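Long-range contacts in penicillin binding protein 2X (Streptococcus thermophilus, PDB 5U47), which probably forms the peptide cross-links between neighbouring glycan strands of septal peptidoglycan, and is thought to be inactivated by beta-lactams that acylate its active-site serine: residues Ala29-Thr34 with Ala212-Asn217; Tyr53-Thr58 with Gly101-Ser106; Asn331-Asn336 with Phe351-Asn356; Lys453-Gly458 with Leu613-Val618; Met543-Gln548 with Thr560-Val565. The protein carries 1 engineered substitution. All blocks are in the same frame, centred on the assembly; numbering follows the deposited sequence.

In the fold
The five contacts are spread along an elongated molecule. Interaction 2 lies at the far end of the N-terminal region, and its segments fall within the sequence span bracketed by interaction 1, whose centre is 32 Å away. Interactions 3 and 5 both belong to the transpeptidase domain, with centres 22 Å and nearest atoms about 13 Å apart. S354 in interaction 3 forms part of what is probably the active site, with S295, K298 and K505; that contact's centre lies 77 Å from the centre of interaction 2. Interaction 4, between whose segments interaction 5 falls in sequence, joins the transpeptidase domain to a PASTA domain; its centre is 38 Å from that of interaction 3, remote from the presumed catalytic centre.

Interaction 1: residues Ala29-Thr34 with Ala212-Asn217; sequences AAKRGT and AIDGKN
Two loops lead side by side into the parallel strands 35-36 and 217-220 of a mixed sheet, and where A30 faces A212 and T34 faces N217 their end-to-end directions differ by just 17°. At the start of the contact the methyl groups meet, A30 CB lying 3.7 Å from A212 CB. Next comes a backbone bond, G215 N to K31 O at 2.9 Å, and then a close approach of G33 CA to K216 O at 3.2 Å, whose geometry fits a CA-H...O contact. N217 closes the run. With CG anti to its carbonyl carbon (chi1 -65°), its amide oxygen is carried to the other loop, where OD1 accepts T34 N at 2.9 Å. That bond is almost straight at hydrogen (174°), although the donor is tilted out of the amide carbonyl plane. The extended K31 chain crosses D214 without a salt bridge, since NZ and OD2 stay 4.9 Å apart. Water joins them instead: one molecule accepts from K31 N at 2.8 Å and donates to D214 OD1, while a second donates to D214 OD2 and takes a weak bond from K31 NZ. R32 turns away to a salt bridge with E177. The chemistry is consistent with a register held by two direct bonds and bridging water, while buried K216 O, lacking any conventional hydrogen-bond partner in the model, has the CA-H of G33 as a weak substitute.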
# COMPACT_ATOMS: atom_id res chain seq x y z
N ALA A 29 -4.31 22.42 -16.59
CA ALA A 29 -4.01 21.16 -15.95
C ALA A 29 -4.37 20.00 -16.86
O ALA A 29 -5.41 20.01 -17.50
CB ALA A 29 -4.77 21.04 -14.63
N ALA A 30 -3.49 19.03 -16.92
CA ALA A 30 -3.75 17.82 -17.69
C ALA A 30 -4.75 16.94 -16.94
O ALA A 30 -4.93 17.07 -15.72
CB ALA A 30 -2.44 17.05 -17.88
N LYS A 31 -5.42 16.07 -17.68
CA LYS A 31 -6.30 15.11 -17.07
C LYS A 31 -5.43 14.16 -16.21
O LYS A 31 -4.41 13.62 -16.67
CB LYS A 31 -7.00 14.29 -18.14
CG LYS A 31 -7.82 13.15 -17.56
CD LYS A 31 -8.40 12.26 -18.62
CE LYS A 31 -9.20 11.14 -17.97
NZ LYS A 31 -9.67 10.15 -18.97
N ARG A 32 -5.83 13.98 -14.96
CA ARG A 32 -5.14 13.10 -14.05
C ARG A 32 -5.50 11.66 -14.40
O ARG A 32 -6.66 11.35 -14.72
CB ARG A 32 -5.55 13.42 -12.62
CG ARG A 32 -4.80 12.65 -11.54
CD ARG A 32 -5.21 13.17 -10.17
NE ARG A 32 -4.49 12.51 -9.07
CZ ARG A 32 -3.25 12.81 -8.70
NH1 ARG A 32 -2.54 13.74 -9.34
NH2 ARG A 32 -2.70 12.16 -7.69
N GLY A 33 -4.52 10.77 -14.30
CA GLY A 33 -4.71 9.38 -14.58
C GLY A 33 -5.76 8.76 -13.69
O GLY A 33 -6.03 9.25 -12.59
N THR A 34 -6.37 7.70 -14.19
CA THR A 34 -7.39 6.97 -13.47
C THR A 34 -6.70 5.87 -12.69
O THR A 34 -5.73 5.28 -13.16
CB THR A 34 -8.39 6.36 -14.47
OG1 THR A 34 -9.11 7.41 -15.08
CG2 THR A 34 -9.39 5.43 -13.79
N ALA A 212 -2.38 19.80 -23.17
CA ALA A 212 -1.92 19.02 -22.04
C ALA A 212 -1.77 17.55 -22.46
O ALA A 212 -2.39 17.13 -23.42
CB ALA A 212 -2.90 19.15 -20.89
N ILE A 213 -0.92 16.80 -21.77
CA ILE A 213 -0.74 15.36 -22.04
C ILE A 213 -1.28 14.60 -20.82
O ILE A 213 -0.81 14.82 -19.71
CB ILE A 213 0.74 15.01 -22.27
CG1 ILE A 213 1.28 15.78 -23.49
CG2 ILE A 213 0.92 13.51 -22.48
CD1 ILE A 213 2.80 15.70 -23.62
N ASP A 214 -2.26 13.73 -21.02
CA ASP A 214 -2.90 13.00 -19.92
C ASP A 214 -1.91 12.24 -19.04
O ASP A 214 -0.88 11.76 -19.51
CB ASP A 214 -3.90 11.98 -20.46
CG ASP A 214 -5.11 12.61 -21.16
OD1 ASP A 214 -5.28 13.84 -21.14
OD2 ASP A 214 -5.91 11.83 -21.70
N GLY A 215 -2.24 12.11 -17.76
CA GLY A 215 -1.45 11.33 -16.85
C GLY A 215 -1.59 9.86 -17.19
O GLY A 215 -2.46 9.47 -17.96
N LYS A 216 -0.72 9.03 -16.62
CA LYS A 216 -0.78 7.60 -16.86
C LYS A 216 -1.82 6.97 -15.95
O LYS A 216 -2.10 7.49 -14.87
CB LYS A 216 0.60 6.99 -16.65
CG LYS A 216 1.60 7.45 -17.72
CD LYS A 216 3.00 6.97 -17.44
CE LYS A 216 3.97 7.43 -18.52
NZ LYS A 216 5.37 6.97 -18.22
N ASN A 217 -2.44 5.91 -16.41
CA ASN A 217 -3.40 5.20 -15.57
C ASN A 217 -2.66 4.15 -14.71
O ASN A 217 -1.65 3.57 -15.14
CB ASN A 217 -4.47 4.53 -16.42
CG ASN A 217 -5.35 5.52 -17.17
OD1 ASN A 217 -5.56 6.65 -16.74
ND2 ASN A 217 -5.85 5.09 -18.30
O HOH W 1 -6.68 9.59 -20.36
O HOH W 2 -4.74 16.24 -20.41

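Interaction 2: residues Tyr53-Thr58 with Gly101-Ser106; sequences YAIVST and GAYQVS
Y53-I55 runs antiparallel to Q104-V105, with A54 and V105 forming a hydrogen-bonded pair (A54 N to V105 O and V105 N to A54 O, both 2.9 Å) and I55 and Q104 the adjoining non-hydrogen-bonded pair. Beyond it the ladder changes: Y103 O accepts two successive amides, V56 N at 2.8 Å and S57 N at 3.2 Å, an arrangement resembling a classic beta bulge. Q104 spans two residues of the opposite strand. Its CG is anti to the backbone N (chi1 -172°) and the chain continues extended, laying the amide obliquely beside the Y53 ring, with planes 38° apart. Q104 NE2 comes to 3.5 Å from I55 CG1, and its hydrogen bond goes to L203 O. This pairing attaches the short strand 104-105 to one edge of the long strand 42-55 in the N-terminal dimerisation domain, while strand 134-143 also pairs with 42-55. A54 and V105 direct their side chains to the face where A54 meets L97 of helix 90-97. S57 CB sits over the centre of the Y103 ring, 3.4 Å from the centroid and 3° from the normal, a CH-pi contact. S57 OG lies over the same ring and bonds to S59 N, while I55 CG2 approaches Y103 CE1 obliquely at 3.9 Å.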
# COMPACT_ATOMS: atom_id res chain seq x y z
N TYR A 53 -20.49 31.85 -17.17
CA TYR A 53 -20.19 33.28 -17.00
C TYR A 53 -20.79 34.07 -18.14
O TYR A 53 -21.05 33.53 -19.22
CB TYR A 53 -18.68 33.53 -17.00
CG TYR A 53 -17.97 32.87 -15.85
CD1 TYR A 53 -17.56 31.54 -15.94
CD2 TYR A 53 -17.70 33.57 -14.68
CE1 TYR A 53 -16.91 30.92 -14.88
CE2 TYR A 53 -17.05 32.96 -13.62
CZ TYR A 53 -16.66 31.63 -13.73
OH TYR A 53 -16.01 31.01 -12.67
N ALA A 54 -21.01 35.35 -17.89
CA ALA A 54 -21.56 36.26 -18.90
C ALA A 54 -20.72 37.54 -18.91
O ALA A 54 -20.59 38.20 -17.89
CB ALA A 54 -23.03 36.58 -18.60
N ILE A 55 -20.12 37.85 -20.06
CA ILE A 55 -19.34 39.07 -20.19
C ILE A 55 -20.30 40.18 -20.62
O ILE A 55 -20.90 40.10 -21.70
CB ILE A 55 -18.18 38.93 -21.19
CG1 ILE A 55 -17.14 37.95 -20.64
CG2 ILE A 55 -17.55 40.31 -21.46
CD1 ILE A 55 -15.99 37.71 -21.59
N VAL A 56 -20.44 41.20 -19.77
CA VAL A 56 -21.36 42.33 -20.02
C VAL A 56 -20.67 43.65 -20.36
O VAL A 56 -21.36 44.61 -20.73
CB VAL A 56 -22.29 42.57 -18.80
CG1 VAL A 56 -23.21 41.37 -18.58
CG2 VAL A 56 -21.49 42.90 -17.53
N SER A 57 -19.34 43.71 -20.23
CA SER A 57 -18.61 44.95 -20.51
C SER A 57 -18.80 45.42 -21.94
O SER A 57 -18.60 44.65 -22.89
CB SER A 57 -17.10 44.78 -20.27
OG SER A 57 -16.41 45.98 -20.56
N THR A 58 -19.16 46.70 -22.10
CA THR A 58 -19.33 47.28 -23.43
C THR A 58 -17.96 47.45 -24.14
O THR A 58 -17.90 47.76 -25.34
CB THR A 58 -20.11 48.62 -23.38
OG1 THR A 58 -19.47 49.53 -22.48
CG2 THR A 58 -21.53 48.37 -22.91
N GLY A 101 -20.32 48.29 -12.99
CA GLY A 101 -18.86 48.21 -13.07
C GLY A 101 -18.26 46.83 -13.34
O GLY A 101 -17.04 46.68 -13.39
N ALA A 102 -19.13 45.83 -13.54
CA ALA A 102 -18.69 44.44 -13.77
C ALA A 102 -18.29 44.19 -15.22
O ALA A 102 -18.89 44.75 -16.15
CB ALA A 102 -19.79 43.48 -13.36
N TYR A 103 -17.29 43.32 -15.41
CA TYR A 103 -16.82 42.96 -16.73
C TYR A 103 -17.49 41.64 -17.10
O TYR A 103 -18.25 41.56 -18.08
CB TYR A 103 -15.28 42.84 -16.76
CG TYR A 103 -14.69 43.05 -18.15
CD1 TYR A 103 -14.85 42.09 -19.15
CD2 TYR A 103 -13.97 44.21 -18.46
CE1 TYR A 103 -14.31 42.28 -20.42
CE2 TYR A 103 -13.43 44.41 -19.73
CZ TYR A 103 -13.60 43.44 -20.71
OH TYR A 103 -13.06 43.62 -21.98
N GLN A 104 -17.23 40.64 -16.27
CA GLN A 104 -17.80 39.32 -16.43
C GLN A 104 -18.45 38.94 -15.12
O GLN A 104 -17.86 39.12 -14.06
CB GLN A 104 -16.69 38.31 -16.76
CG GLN A 104 -17.18 36.93 -17.14
CD GLN A 104 -16.04 35.99 -17.52
OE1 GLN A 104 -15.04 35.90 -16.81
NE2 GLN A 104 -16.20 35.28 -18.64
N VAL A 105 -19.66 38.40 -15.20
CA VAL A 105 -20.39 38.00 -14.00
C VAL A 105 -20.71 36.50 -14.02
O VAL A 105 -20.76 35.87 -15.09
CB VAL A 105 -21.70 38.81 -13.84
CG1 VAL A 105 -21.39 40.31 -13.92
CG2 VAL A 105 -22.73 38.43 -14.90
N SER A 106 -20.91 35.95 -12.82
CA SER A 106 -21.26 34.55 -12.64
C SER A 106 -22.71 34.45 -12.16
O SER A 106 -23.40 35.47 -12.07
CB SER A 106 -20.28 33.89 -11.66
OG SER A 106 -20.28 34.55 -10.42

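Interaction 3: residues Asn331-Asn336 with Phe351-Asn356; sequences NDWSIN and FSYSSN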
# COMPACT_ATOMS: atom_id res chain seq x y z
N ASN A 331 6.51 -14.94 31.45
CA ASN A 331 5.50 -15.94 31.81
C ASN A 331 4.47 -16.14 30.70
O ASN A 331 4.31 -15.30 29.82
CB ASN A 331 4.80 -15.48 33.09
CG ASN A 331 5.68 -15.60 34.32
OD1 ASN A 331 5.99 -16.70 34.79
ND2 ASN A 331 6.08 -14.46 34.86
N ASP A 332 3.77 -17.28 30.75
CA ASP A 332 2.73 -17.57 29.77
C ASP A 332 1.41 -16.88 30.14
O ASP A 332 1.18 -16.51 31.29
CB ASP A 332 2.55 -19.09 29.60
CG ASP A 332 3.70 -19.73 28.82
OD1 ASP A 332 4.58 -18.99 28.33
OD2 ASP A 332 3.72 -20.97 28.67
N TRP A 333 0.56 -16.71 29.13
CA TRP A 333 -0.73 -16.02 29.30
C TRP A 333 -1.62 -16.63 30.39
O TRP A 333 -2.23 -15.90 31.17
CB TRP A 333 -1.49 -15.91 27.96
CG TRP A 333 -1.86 -17.23 27.31
CD1 TRP A 333 -1.14 -17.90 26.35
CD2 TRP A 333 -3.04 -18.01 27.54
NE1 TRP A 333 -1.79 -19.05 25.99
CE2 TRP A 333 -2.96 -19.15 26.70
CE3 TRP A 333 -4.15 -17.87 28.38
CZ2 TRP A 333 -3.95 -20.13 26.68
CZ3 TRP A 333 -5.14 -18.86 28.36
CH2 TRP A 333 -5.03 -19.97 27.51
N SER A 334 -1.69 -17.95 30.43
CA SER A 334 -2.54 -18.63 31.40
C SER A 334 -2.03 -18.45 32.85
O SER A 334 -2.84 -18.43 33.78
CB SER A 334 -2.65 -20.11 31.04
OG SER A 334 -1.36 -20.68 30.95
N ILE A 335 -0.72 -18.33 33.01
CA ILE A 335 -0.11 -18.10 34.33
C ILE A 335 -0.39 -16.66 34.78
O ILE A 335 -0.74 -16.43 35.93
CB ILE A 335 1.42 -18.39 34.33
CG1 ILE A 335 1.68 -19.90 34.52
CG2 ILE A 335 2.14 -17.65 35.45
CD1 ILE A 335 1.08 -20.79 33.45
N ASN A 336 -0.26 -15.70 33.87
CA ASN A 336 -0.53 -14.30 34.19
C ASN A 336 -2.02 -14.02 34.45
O ASN A 336 -2.36 -13.00 35.05
CB ASN A 336 0.02 -13.38 33.09
CG ASN A 336 1.53 -13.49 32.94
OD1 ASN A 336 2.24 -13.84 33.89
ND2 ASN A 336 2.04 -13.18 31.75
N PHE A 351 3.83 -24.10 21.02
CA PHE A 351 3.62 -23.21 19.86
C PHE A 351 2.12 -23.06 19.64
O PHE A 351 1.63 -21.95 19.47
CB PHE A 351 4.29 -23.75 18.60
CG PHE A 351 4.05 -22.89 17.37
CD1 PHE A 351 4.73 -21.70 17.18
CD2 PHE A 351 3.15 -23.29 16.40
CE1 PHE A 351 4.51 -20.91 16.05
CE2 PHE A 351 2.92 -22.51 15.27
CZ PHE A 351 3.60 -21.32 15.10
N SER A 352 1.40 -24.18 19.71
CA SER A 352 -0.05 -24.15 19.53
C SER A 352 -0.72 -23.29 20.60
O SER A 352 -1.66 -22.55 20.32
CB SER A 352 -0.63 -25.57 19.52
OG SER A 352 -0.20 -26.28 18.37
N TYR A 353 -0.18 -23.40 21.81
CA TYR A 353 -0.65 -22.73 23.00
C TYR A 353 -0.20 -21.28 23.11
O TYR A 353 -0.65 -20.54 23.98
CB TYR A 353 -0.13 -23.53 24.21
CG TYR A 353 -0.68 -23.20 25.56
CD1 TYR A 353 -1.95 -23.64 25.93
CD2 TYR A 353 0.08 -22.51 26.52
CE1 TYR A 353 -2.47 -23.37 27.19
CE2 TYR A 353 -0.43 -22.23 27.79
CZ TYR A 353 -1.71 -22.67 28.11
OH TYR A 353 -2.25 -22.43 29.35
N SER A 354 0.69 -20.88 22.21
CA SER A 354 1.29 -19.55 22.21
C SER A 354 2.01 -19.29 23.55
O SER A 354 1.84 -18.25 24.18
CB SER A 354 0.26 -18.47 21.91
OG SER A 354 0.91 -17.30 21.41
N SER A 355 2.85 -20.25 23.94
CA SER A 355 3.65 -20.14 25.15
C SER A 355 4.89 -19.27 24.94
O SER A 355 5.79 -19.64 24.19
CB SER A 355 4.11 -21.54 25.60
OG SER A 355 5.02 -21.47 26.68
N ASN A 356 4.91 -18.10 25.59
CA ASN A 356 6.08 -17.21 25.55
C ASN A 356 7.34 -17.89 26.11
O ASN A 356 8.45 -17.65 25.62
CB ASN A 356 5.85 -15.94 26.37
CG ASN A 356 4.89 -14.98 25.73
OD1 ASN A 356 4.52 -15.10 24.56
ND2 ASN A 356 4.51 -13.98 26.49
O HOH W 3 2.18 -17.03 26.60
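W333 and Y353 overlap obliquely, their planes 31° apart and the centroids of the indole five-membered ring and the phenol ring 4.8 Å from one another. W333 CZ2 lies over one face of the phenol, 3.6 Å from Y353 CE1. The indole reaches this place with CG between the backbone N and the carbonyl carbon (chi1 61°). That turn also directs W333 NE1 to Y353 O at 2.7 Å, with the oxygen only 3° out of the indole plane. S334 OG lies at the edge of the phenol, 2.5 Å from Y353 OH, but the hydroxyl's position is less certain. D332 comes alongside S355, and S355 OG donates to D332 OD2; the modelled 2.4 Å is too short to be relied on. S355 OG also caps G358 N. Water ties the backbones together, donating to S354 O at 2.7 Å and accepting from W333 N and N356 N. S354-N356 fits the SxN pattern of this family and is probably that motif: S354 OG bonds to K298 and K505, and N356 OD1 to K298. D332 is a second-shell group, its OD1 taking V357 N and its OD2 also N319 ND2. Sitting at the N-terminal end of helix 356-366 among these donors, its carboxylate would probably be stabilised as the anion and, with the W333 bond to Y353 O, probably steadies the turn carrying S354.

Interaction 4: residues Lys453-Gly458 with Leu613-Val618; sequences KKEVIG and LVHPIV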
# COMPACT_ATOMS: atom_id res chain seq x y z
N LYS A 453 5.46 -8.18 -12.26
CA LYS A 453 5.65 -9.59 -11.96
C LYS A 453 6.26 -9.62 -10.55
O LYS A 453 6.80 -8.60 -10.07
CB LYS A 453 6.58 -10.30 -12.96
CG LYS A 453 6.02 -10.44 -14.38
CD LYS A 453 7.07 -11.05 -15.30
CE LYS A 453 6.62 -11.13 -16.75
NZ LYS A 453 5.55 -12.16 -16.96
N LYS A 454 6.22 -10.78 -9.91
CA LYS A 454 6.72 -10.90 -8.54
C LYS A 454 8.20 -10.53 -8.40
O LYS A 454 8.99 -10.73 -9.33
CB LYS A 454 6.49 -12.31 -8.00
CG LYS A 454 7.44 -13.36 -8.53
CD LYS A 454 7.07 -14.73 -8.01
CE LYS A 454 8.07 -15.76 -8.50
NZ LYS A 454 7.61 -17.11 -8.08
N GLU A 455 8.55 -10.01 -7.24
CA GLU A 455 9.91 -9.59 -6.91
C GLU A 455 10.46 -10.41 -5.74
O GLU A 455 10.03 -10.24 -4.59
CB GLU A 455 9.92 -8.10 -6.58
CG GLU A 455 11.32 -7.54 -6.33
CD GLU A 455 11.37 -6.07 -5.91
OE1 GLU A 455 10.31 -5.40 -5.80
OE2 GLU A 455 12.50 -5.57 -5.69
N VAL A 456 11.42 -11.29 -6.03
CA VAL A 456 12.07 -12.11 -5.01
C VAL A 456 13.13 -11.25 -4.34
O VAL A 456 13.96 -10.66 -5.03
CB VAL A 456 12.69 -13.37 -5.64
CG1 VAL A 456 13.54 -14.14 -4.64
CG2 VAL A 456 11.59 -14.26 -6.26
N ILE A 457 13.12 -11.19 -3.02
CA ILE A 457 14.04 -10.30 -2.30
C ILE A 457 14.90 -10.95 -1.23
O ILE A 457 15.66 -10.24 -0.56
CB ILE A 457 13.28 -9.11 -1.68
CG1 ILE A 457 12.20 -9.61 -0.73
CG2 ILE A 457 12.66 -8.26 -2.78
CD1 ILE A 457 11.57 -8.51 0.08
N GLY A 458 14.77 -12.27 -1.07
CA GLY A 458 15.57 -13.00 -0.10
C GLY A 458 15.06 -14.40 0.18
O GLY A 458 14.04 -14.85 -0.39
N LEU A 613 7.90 0.00 -11.66
CA LEU A 613 7.99 -1.43 -11.84
C LEU A 613 9.41 -2.02 -12.02
O LEU A 613 9.58 -3.13 -12.51
CB LEU A 613 7.02 -1.90 -12.93
CG LEU A 613 5.56 -1.45 -12.70
CD1 LEU A 613 4.66 -2.18 -13.66
CD2 LEU A 613 5.10 -1.73 -11.27
N VAL A 614 10.40 -1.28 -11.57
CA VAL A 614 11.77 -1.78 -11.56
C VAL A 614 11.93 -2.50 -10.22
O VAL A 614 11.17 -2.22 -9.27
CB VAL A 614 12.74 -0.61 -11.70
CG1 VAL A 614 14.19 -1.06 -11.59
CG2 VAL A 614 12.50 0.08 -13.04
N HIS A 615 12.84 -3.48 -10.16
CA HIS A 615 13.08 -4.27 -8.94
C HIS A 615 14.50 -3.97 -8.44
O HIS A 615 15.45 -4.68 -8.78
CB HIS A 615 12.93 -5.79 -9.18
CG HIS A 615 11.54 -6.22 -9.52
ND1 HIS A 615 11.25 -7.51 -9.92
CD2 HIS A 615 10.37 -5.54 -9.58
CE1 HIS A 615 9.96 -7.62 -10.14
NE2 HIS A 615 9.40 -6.43 -9.95
N PRO A 616 14.65 -2.89 -7.66
CA PRO A 616 15.96 -2.52 -7.19
C PRO A 616 16.42 -3.33 -5.99
O PRO A 616 15.60 -3.82 -5.22
CB PRO A 616 15.76 -1.07 -6.76
CG PRO A 616 14.37 -1.03 -6.27
CD PRO A 616 13.60 -2.00 -7.13
N ILE A 617 17.73 -3.50 -5.88
CA ILE A 617 18.36 -4.15 -4.73
C ILE A 617 19.33 -3.11 -4.17
O ILE A 617 20.28 -2.70 -4.87
CB ILE A 617 19.16 -5.40 -5.12
CG1 ILE A 617 18.25 -6.45 -5.76
CG2 ILE A 617 19.86 -5.95 -3.89
CD1 ILE A 617 18.99 -7.57 -6.45
N VAL A 618 19.08 -2.67 -2.94
CA VAL A 618 19.90 -1.66 -2.29
C VAL A 618 20.98 -2.39 -1.51
O VAL A 618 20.66 -3.24 -0.66
CB VAL A 618 19.05 -0.76 -1.38
CG1 VAL A 618 19.91 0.22 -0.58
CG2 VAL A 618 18.04 0.02 -2.23
O HOH W 4 14.76 -6.66 -5.90
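A chi1 of -176° sends E455 CG away from the backbone N, and the chain then runs out fully extended, while H615 turns its ring anti to the carbonyl carbon (chi1 -66°); the two side chains thereby lie antiparallel alongside each other. Their flat ends are stacked, carboxylate and imidazole planes being 6° apart. It is the aliphatic part of the glutamate that covers the ring: E455 CB stands over the centre of one face, 3.6 Å from the H615 centroid, in a CH-pi contact, and E455 CG is 3.5 Å from H615 CG. At the ring edge, near its plane, K453 O approaches H615 CE1 at 3.3 Å, and K454 O comes obliquely to the same atom at 3.4 Å. Two backbone carbonyls thus lie close to H615 CE1. The charged ends do not pair, E455 OE1 and H615 NE2 being 4.4 Å apart. E455 OE2 has other partners: a water that donates to it at 2.5 Å and also to P616 O at 3.0 Å, and R610, with which it forms a salt bridge. Here the transpeptidase domain meets a PASTA domain, and E455 lies at this junction, between H615 and R610. R610 comes from helix 602-611, which also packs against P616, and K453 N bonds to N639 in the loop before strand 641-646. Residues 456-458 pair weakly with strand 432-433, whereas strand 615-619 runs parallel to 641-646.

Interaction 5: residues Met543-Gln548 with Thr560-Val565; sequences MYVTVQ and TVVNPV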
# COMPACT_ATOMS: atom_id res chain seq x y z
N MET A 543 -3.82 -13.90 4.86
CA MET A 543 -4.63 -12.83 5.42
C MET A 543 -4.08 -12.46 6.79
O MET A 543 -3.73 -13.34 7.59
CB MET A 543 -6.10 -13.23 5.50
CG MET A 543 -6.99 -12.08 5.91
SD MET A 543 -8.73 -12.48 5.67
CE MET A 543 -9.43 -10.87 5.99
N TYR A 544 -4.01 -11.17 7.06
CA TYR A 544 -3.50 -10.66 8.34
C TYR A 544 -4.48 -9.64 8.88
O TYR A 544 -4.84 -8.68 8.18
CB TYR A 544 -2.12 -10.04 8.13
CG TYR A 544 -1.43 -9.45 9.33
CD1 TYR A 544 -1.28 -10.18 10.51
CD2 TYR A 544 -0.80 -8.23 9.25
CE1 TYR A 544 -0.59 -9.65 11.60
CE2 TYR A 544 -0.12 -7.69 10.34
CZ TYR A 544 -0.00 -8.41 11.50
OH TYR A 544 0.68 -7.89 12.59
N VAL A 545 -4.91 -9.85 10.12
CA VAL A 545 -5.90 -8.99 10.77
C VAL A 545 -5.40 -8.54 12.12
O VAL A 545 -4.80 -9.35 12.84
CB VAL A 545 -7.23 -9.75 10.94
CG1 VAL A 545 -8.29 -8.88 11.61
CG2 VAL A 545 -7.73 -10.23 9.59
N THR A 546 -5.64 -7.27 12.46
CA THR A 546 -5.27 -6.71 13.75
C THR A 546 -6.41 -5.84 14.28
O THR A 546 -7.18 -5.29 13.51
CB THR A 546 -4.00 -5.82 13.68
OG1 THR A 546 -4.32 -4.54 13.10
CG2 THR A 546 -2.85 -6.49 12.89
N VAL A 547 -6.52 -5.76 15.59
CA VAL A 547 -7.46 -4.90 16.28
C VAL A 547 -6.77 -4.46 17.58
O VAL A 547 -6.25 -5.31 18.34
CB VAL A 547 -8.84 -5.57 16.56
CG1 VAL A 547 -8.70 -6.82 17.38
CG2 VAL A 547 -9.78 -4.58 17.24
N GLN A 548 -6.75 -3.15 17.82
CA GLN A 548 -6.13 -2.60 19.00
C GLN A 548 -7.19 -2.22 20.04
O GLN A 548 -8.19 -1.57 19.72
CB GLN A 548 -5.26 -1.38 18.65
CG GLN A 548 -4.52 -0.80 19.85
CD GLN A 548 -3.53 0.30 19.51
OE1 GLN A 548 -3.18 0.49 18.36
NE2 GLN A 548 -3.08 1.03 20.53
N THR A 560 -15.39 -13.86 12.07
CA THR A 560 -16.22 -12.86 11.43
C THR A 560 -15.56 -12.26 10.18
O THR A 560 -16.23 -11.99 9.18
CB THR A 560 -16.56 -11.72 12.43
OG1 THR A 560 -17.22 -12.28 13.57
CG2 THR A 560 -17.45 -10.66 11.79
N VAL A 561 -14.25 -12.10 10.23
CA VAL A 561 -13.54 -11.44 9.14
C VAL A 561 -12.68 -12.40 8.30
O VAL A 561 -12.73 -12.34 7.08
CB VAL A 561 -12.77 -10.19 9.67
CG1 VAL A 561 -11.71 -10.57 10.68
CG2 VAL A 561 -12.14 -9.41 8.54
N VAL A 562 -11.96 -13.32 8.93
CA VAL A 562 -11.09 -14.22 8.17
C VAL A 562 -11.86 -15.26 7.34
O VAL A 562 -11.65 -15.35 6.13
CB VAL A 562 -10.07 -14.93 9.09
CG1 VAL A 562 -9.15 -15.84 8.28
CG2 VAL A 562 -9.26 -13.91 9.86
N ASN A 563 -12.77 -15.99 7.96
CA ASN A 563 -13.47 -17.10 7.27
C ASN A 563 -14.18 -16.71 5.98
O ASN A 563 -13.89 -17.30 4.93
CB ASN A 563 -14.46 -17.86 8.22
CG ASN A 563 -13.79 -18.43 9.46
OD1 ASN A 563 -12.74 -17.96 9.87
ND2 ASN A 563 -14.41 -19.43 10.08
N PRO A 564 -15.11 -15.75 6.03
CA PRO A 564 -15.82 -15.44 4.79
C PRO A 564 -14.96 -14.77 3.71
O PRO A 564 -15.19 -14.98 2.53
CB PRO A 564 -16.98 -14.56 5.25
CG PRO A 564 -16.58 -14.02 6.57
CD PRO A 564 -15.60 -14.95 7.17
N VAL A 565 -13.96 -13.99 4.11
CA VAL A 565 -13.10 -13.30 3.15
C VAL A 565 -12.21 -14.30 2.42
O VAL A 565 -12.14 -14.28 1.20
CB VAL A 565 -12.29 -12.17 3.82
CG1 VAL A 565 -11.27 -11.56 2.83
CG2 VAL A 565 -13.27 -11.11 4.32
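No ring or amide enters the meeting of M543 and V545 with V561, V562 and V565; the flat group closest in sequence, the Y544 ring, belongs to a side chain that leaves the strand away from the helix. T546 CG2 lies over one face of that ring, toward the rim and 3.7 Å above its plane, and F423 meets it edge-to-face. The contact is apolar, made by a thioether and valine methyls. M543 CG is anti to its backbone N (chi1 -173°) and the chain continues extended, which carries the thioether over the helix. There M543 CE touches V565 CG1 at 3.7 Å, the two side chains crossing at about a right angle, and lies 3.8 Å from the backbone V561 O. M543 SD is 3.9 Å from V562 CA. Strand 541-548 is the middle strand of the five-stranded antiparallel sheet of the transpeptidase domain, a sheet characteristic of the penicillin-recognising fold, and helix 558-572 packs on one face of it. The two short segments run nearly antiparallel, their axes 9.5 Å apart at 161°. Helix 224-241 shares this side, where F229 touches P564, while Y544 on the opposite face meets helix 416-427. V545 works through both branches: its CG1 meets V561 CG1 tip to tip at 3.9 Å, and its CG2 approaches V562 CG2 obliquely at 4.0 Å. V561 O is buried without a hydrogen-bond partner in the model. The helix is kinked where the N atoms of N563 and P564 make no bond to the preceding turn, the proline lacking an N-H.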